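Local coordinates for DUF6844 domain-containing protein (Francisella tularensis subsp. tularensis, PDB 4QVR), which is of unknown function, carries a signal sequence that suggests export from the cytoplasm, and belongs to the DUF6844 family, at residues Ser81-Thr86 and Ser308-Met313; Tyr115-Ser120 and Val269-Ser274. All coordinates share one frame; numbering follows the deposited sequence.

The two contacts lie in different parts of a single chain, with centres about 22 Å apart and nearest atoms about 10 Å apart, so they do not touch. Contact 1 joins the loop after helix 67-78 to the short helix 309-312, about 20 Å from the centre of the chain. Contact 2 lies deeper, about 10 Å from that centre, and pairs two strands of the three-stranded antiparallel sheet. Both segments of contact 2 fall between the two segments of contact 1 in the sequence. Strand 251-261 relates them: it pairs with strand 264-273 of contact 2, while Val84 of the 81-86 segment bonds through its backbone to Val258.

Contact 1 of 2, residues Ser81-Thr86 and Ser308-Met313; sequences SKPVAT and SGEDMM
Lys82 and Asp311 send their side chains out abreast, in the same direction, and with Glu310 they form a small salt-bridge network. The lysine chain is extended until its last torsion, where a bend (chi4 -65°) brings NZ round to the two carboxylates, and NZ sits 2.6 Å from Asp311 OD1. It meets that oxygen on the syn side, somewhat out of the carboxylate plane. On the Glu310 side the bridge is weak, NZ to OE1 being 3.4 Å. The proximity of Asp80 to Asp311 gathers negative charge here, which would probably favour the lysine's positive charge.

Asp311 also works within its own segment. Its OD2 accepts a hydrogen bond from Ser308 N at 3.2 Å, and Ser308 OG weakly accepts from Asp311 N, a capping box at the start of the helix. One carboxylate thus serves both the cap and the lysine.

Backbone contacts run alongside. Ser81 N donates to Asp311 O at 2.7 Å, on a lone pair in the carbonyl plane, though the bond is bent. Lys82 CA approaches Glu310 O at 3.4 Å in a nearly straight CA-H...O contact.

The apolar part is one pair: Pro83 CG packs on CB of Met313, a selenomethionine, at 3.8 Å.

Ser81 OG hydrogen-bonds to Asp315 and to Lys255 of strand 251-261. Met313 rests on Trp430 and Tyr432 of strand 424-433, while farther along the loop Val84 packs against helix 94-108 and strand 251-261, so the contact bridges elements of both sheets.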
# COMPACT_ATOMS: atom_id res chain seq x y z
N SER A 81 7.36 -2.80 -16.44
CA SER A 81 7.95 -2.49 -15.14
C SER A 81 9.37 -3.07 -15.01
O SER A 81 9.66 -3.93 -14.14
CB SER A 81 7.06 -2.97 -13.99
OG SER A 81 5.77 -2.36 -14.03
N LYS A 82 10.26 -2.59 -15.87
CA LYS A 82 11.66 -3.02 -15.88
C LYS A 82 12.42 -2.40 -14.69
O LYS A 82 12.04 -1.34 -14.20
CB LYS A 82 12.34 -2.58 -17.19
CG LYS A 82 11.76 -3.21 -18.46
CD LYS A 82 12.38 -2.58 -19.71
CE LYS A 82 11.79 -3.14 -21.00
NZ LYS A 82 12.10 -4.58 -21.18
N PRO A 83 13.48 -3.06 -14.20
CA PRO A 83 14.24 -2.42 -13.15
C PRO A 83 14.75 -1.07 -13.64
O PRO A 83 15.27 -0.98 -14.76
CB PRO A 83 15.42 -3.38 -12.95
CG PRO A 83 14.88 -4.70 -13.35
CD PRO A 83 13.99 -4.41 -14.52
N VAL A 84 14.61 -0.04 -12.83
CA VAL A 84 15.06 1.27 -13.25
C VAL A 84 16.54 1.21 -13.60
O VAL A 84 17.36 0.86 -12.75
CB VAL A 84 14.86 2.33 -12.15
CG1 VAL A 84 15.42 3.67 -12.61
CG2 VAL A 84 13.39 2.44 -11.76
N ALA A 85 16.87 1.53 -14.85
CA ALA A 85 18.26 1.54 -15.31
C ALA A 85 19.00 2.76 -14.75
O ALA A 85 18.40 3.84 -14.56
CB ALA A 85 18.33 1.54 -16.83
N THR A 86 20.29 2.58 -14.49
CA THR A 86 21.11 3.65 -13.94
C THR A 86 22.57 3.46 -14.30
O THR A 86 23.23 2.55 -13.79
CB THR A 86 20.96 3.72 -12.41
OG1 THR A 86 19.61 4.08 -12.08
CG2 THR A 86 21.90 4.73 -11.83
N SER A 308 7.52 -9.76 -20.76
CA SER A 308 8.61 -10.63 -20.36
C SER A 308 8.92 -10.52 -18.86
O SER A 308 8.44 -9.63 -18.17
CB SER A 308 9.87 -10.23 -21.12
OG SER A 308 10.34 -8.99 -20.61
N GLY A 309 9.78 -11.42 -18.39
CA GLY A 309 10.18 -11.47 -16.98
C GLY A 309 10.78 -10.16 -16.50
O GLY A 309 10.45 -9.68 -15.42
N GLU A 310 11.66 -9.61 -17.31
CA GLU A 310 12.28 -8.35 -17.01
C GLU A 310 11.21 -7.27 -16.86
O GLU A 310 11.30 -6.44 -15.98
CB GLU A 310 13.25 -7.96 -18.13
CG GLU A 310 14.04 -6.70 -17.82
CD GLU A 310 14.91 -6.23 -18.98
OE1 GLU A 310 14.66 -6.64 -20.14
OE2 GLU A 310 15.82 -5.40 -18.75
N ASP A 311 10.19 -7.29 -17.71
CA ASP A 311 9.12 -6.31 -17.64
C ASP A 311 8.31 -6.42 -16.35
O ASP A 311 7.59 -5.49 -16.02
CB ASP A 311 8.17 -6.43 -18.85
CG ASP A 311 8.86 -6.13 -20.19
OD1 ASP A 311 9.74 -5.24 -20.21
OD2 ASP A 311 8.51 -6.77 -21.22
N MSE A 312 8.41 -7.54 -15.64
CA MSE A 312 7.62 -7.74 -14.43
C MSE A 312 8.37 -7.53 -13.16
O MSE A 312 7.79 -7.58 -12.07
CB MSE A 312 7.21 -9.19 -14.33
CG MSE A 312 6.61 -9.77 -15.60
SE MSE A 312 4.70 -9.36 -15.73
CE MSE A 312 4.06 -9.68 -13.90
N MSE A 313 9.68 -7.33 -13.26
CA MSE A 313 10.52 -7.25 -12.08
C MSE A 313 10.18 -6.16 -11.10
O MSE A 313 10.45 -6.30 -9.89
CB MSE A 313 11.97 -7.04 -12.50
CG MSE A 313 12.58 -8.33 -13.02
SE MSE A 313 13.10 -9.56 -11.54
CE MSE A 313 14.79 -8.63 -11.13

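Contact 2 of 2, residues Tyr115-Ser120 and Val269-Ser274; sequences YDYVGS and VVVIYS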
# COMPACT_ATOMS: atom_id res chain seq x y z
N TYR A 115 -7.11 12.01 -10.04
CA TYR A 115 -7.52 11.54 -8.69
C TYR A 115 -7.43 12.65 -7.67
O TYR A 115 -6.64 13.58 -7.82
CB TYR A 115 -6.68 10.33 -8.27
CG TYR A 115 -6.78 9.24 -9.28
CD1 TYR A 115 -7.92 8.43 -9.35
CD2 TYR A 115 -5.75 9.01 -10.19
CE1 TYR A 115 -8.03 7.44 -10.30
CE2 TYR A 115 -5.85 8.01 -11.14
CZ TYR A 115 -6.99 7.23 -11.19
OH TYR A 115 -7.11 6.24 -12.13
N ASP A 116 -8.27 12.57 -6.63
CA ASP A 116 -8.28 13.60 -5.57
C ASP A 116 -7.02 13.58 -4.73
O ASP A 116 -6.66 14.57 -4.10
CB ASP A 116 -9.47 13.45 -4.63
CG ASP A 116 -10.81 13.66 -5.33
OD1 ASP A 116 -10.89 14.35 -6.39
OD2 ASP A 116 -11.80 13.13 -4.78
N TYR A 117 -6.35 12.44 -4.68
CA TYR A 117 -5.11 12.35 -3.92
C TYR A 117 -4.14 11.43 -4.65
O TYR A 117 -4.53 10.34 -5.09
CB TYR A 117 -5.36 11.85 -2.49
CG TYR A 117 -4.10 11.63 -1.66
CD1 TYR A 117 -3.39 10.45 -1.78
CD2 TYR A 117 -3.62 12.60 -0.83
CE1 TYR A 117 -2.21 10.24 -1.08
CE2 TYR A 117 -2.45 12.41 -0.10
CZ TYR A 117 -1.76 11.23 -0.22
OH TYR A 117 -0.63 11.03 0.49
N VAL A 118 -2.89 11.87 -4.76
CA VAL A 118 -1.83 11.06 -5.34
C VAL A 118 -0.65 11.19 -4.42
O VAL A 118 -0.25 12.29 -4.04
CB VAL A 118 -1.43 11.54 -6.76
CG1 VAL A 118 -0.36 10.63 -7.35
CG2 VAL A 118 -2.63 11.55 -7.68
N GLY A 119 -0.06 10.06 -4.07
CA GLY A 119 1.07 10.04 -3.18
C GLY A 119 2.15 9.10 -3.66
O GLY A 119 1.95 8.24 -4.52
N SER A 120 3.33 9.29 -3.13
CA SER A 120 4.43 8.41 -3.44
C SER A 120 5.31 8.19 -2.19
O SER A 120 5.37 9.05 -1.30
CB SER A 120 5.22 8.96 -4.62
OG SER A 120 5.78 10.20 -4.32
N VAL A 269 6.52 3.39 -4.61
CA VAL A 269 5.14 3.04 -4.92
C VAL A 269 4.39 4.36 -5.06
O VAL A 269 4.65 5.31 -4.33
CB VAL A 269 4.51 2.13 -3.85
CG1 VAL A 269 4.54 2.80 -2.49
CG2 VAL A 269 3.06 1.75 -4.22
N VAL A 270 3.57 4.42 -6.10
CA VAL A 270 2.72 5.56 -6.36
C VAL A 270 1.33 5.04 -6.03
O VAL A 270 0.93 4.00 -6.54
CB VAL A 270 2.78 5.97 -7.86
CG1 VAL A 270 1.72 7.03 -8.19
CG2 VAL A 270 4.13 6.52 -8.21
N VAL A 271 0.62 5.75 -5.16
CA VAL A 271 -0.76 5.39 -4.79
C VAL A 271 -1.75 6.52 -5.17
O VAL A 271 -1.36 7.69 -5.31
CB VAL A 271 -0.91 5.08 -3.28
CG1 VAL A 271 -0.07 3.86 -2.85
CG2 VAL A 271 -0.60 6.29 -2.40
N ILE A 272 -3.02 6.15 -5.39
CA ILE A 272 -4.07 7.09 -5.68
C ILE A 272 -5.23 6.76 -4.75
O ILE A 272 -5.35 5.63 -4.32
CB ILE A 272 -4.63 6.96 -7.10
CG1 ILE A 272 -5.31 5.60 -7.24
CG2 ILE A 272 -3.54 7.22 -8.11
CD1 ILE A 272 -5.90 5.30 -8.58
N TYR A 273 -6.05 7.75 -4.42
CA TYR A 273 -7.23 7.53 -3.62
C TYR A 273 -8.46 7.62 -4.51
O TYR A 273 -8.55 8.53 -5.32
CB TYR A 273 -7.40 8.56 -2.50
CG TYR A 273 -8.71 8.31 -1.76
CD1 TYR A 273 -8.80 7.31 -0.83
CD2 TYR A 273 -9.85 9.05 -2.04
CE1 TYR A 273 -10.00 7.05 -0.16
CE2 TYR A 273 -11.05 8.81 -1.37
CZ TYR A 273 -11.11 7.79 -0.43
OH TYR A 273 -12.29 7.51 0.23
N SER A 274 -9.41 6.73 -4.30
CA SER A 274 -10.65 6.73 -5.07
C SER A 274 -11.86 6.37 -4.22
O SER A 274 -11.91 5.27 -3.69
CB SER A 274 -10.57 5.74 -6.25
OG SER A 274 -11.89 5.47 -6.77
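Tyr115 lays one face of its ring over Ile272 at the end of an antiparallel strand pair, 117-120 with 269-273, part of a three-stranded sheet in which strand 264-273 is central. The two side chains cross at a slant. With Ile272 CG1 between its backbone N and carbonyl carbon (chi1 65°) and the chain extended beyond, CD1 comes over the ring in a CH-pi contact, 3.5 Å from the centroid and displaced toward the rim. The second branch, CG2, meets ring atom CD2 of Tyr115 at 3.5 Å. Leu73 of helix 67-78 touches both residues.

Val118, Ser120, Val270 and Ile272 share this face of the sheet, which helix 94-108 covers in part through Met102 and Ile106. On the other face, Tyr117 and Tyr273 meet at their CB atoms, 3.9 Å apart, while their rings diverge. Tyr153 meets both rings, that of Tyr117 edge-to-face. Val271 CG2 lies at the edge of the Tyr117 ring, near its plane.

Gly119 and Val271 form a hydrogen-bonded pair: Gly119 N donates to Val271 O at 3.0 Å, and Val271 N returns a bond to Gly119 O at 2.9 Å.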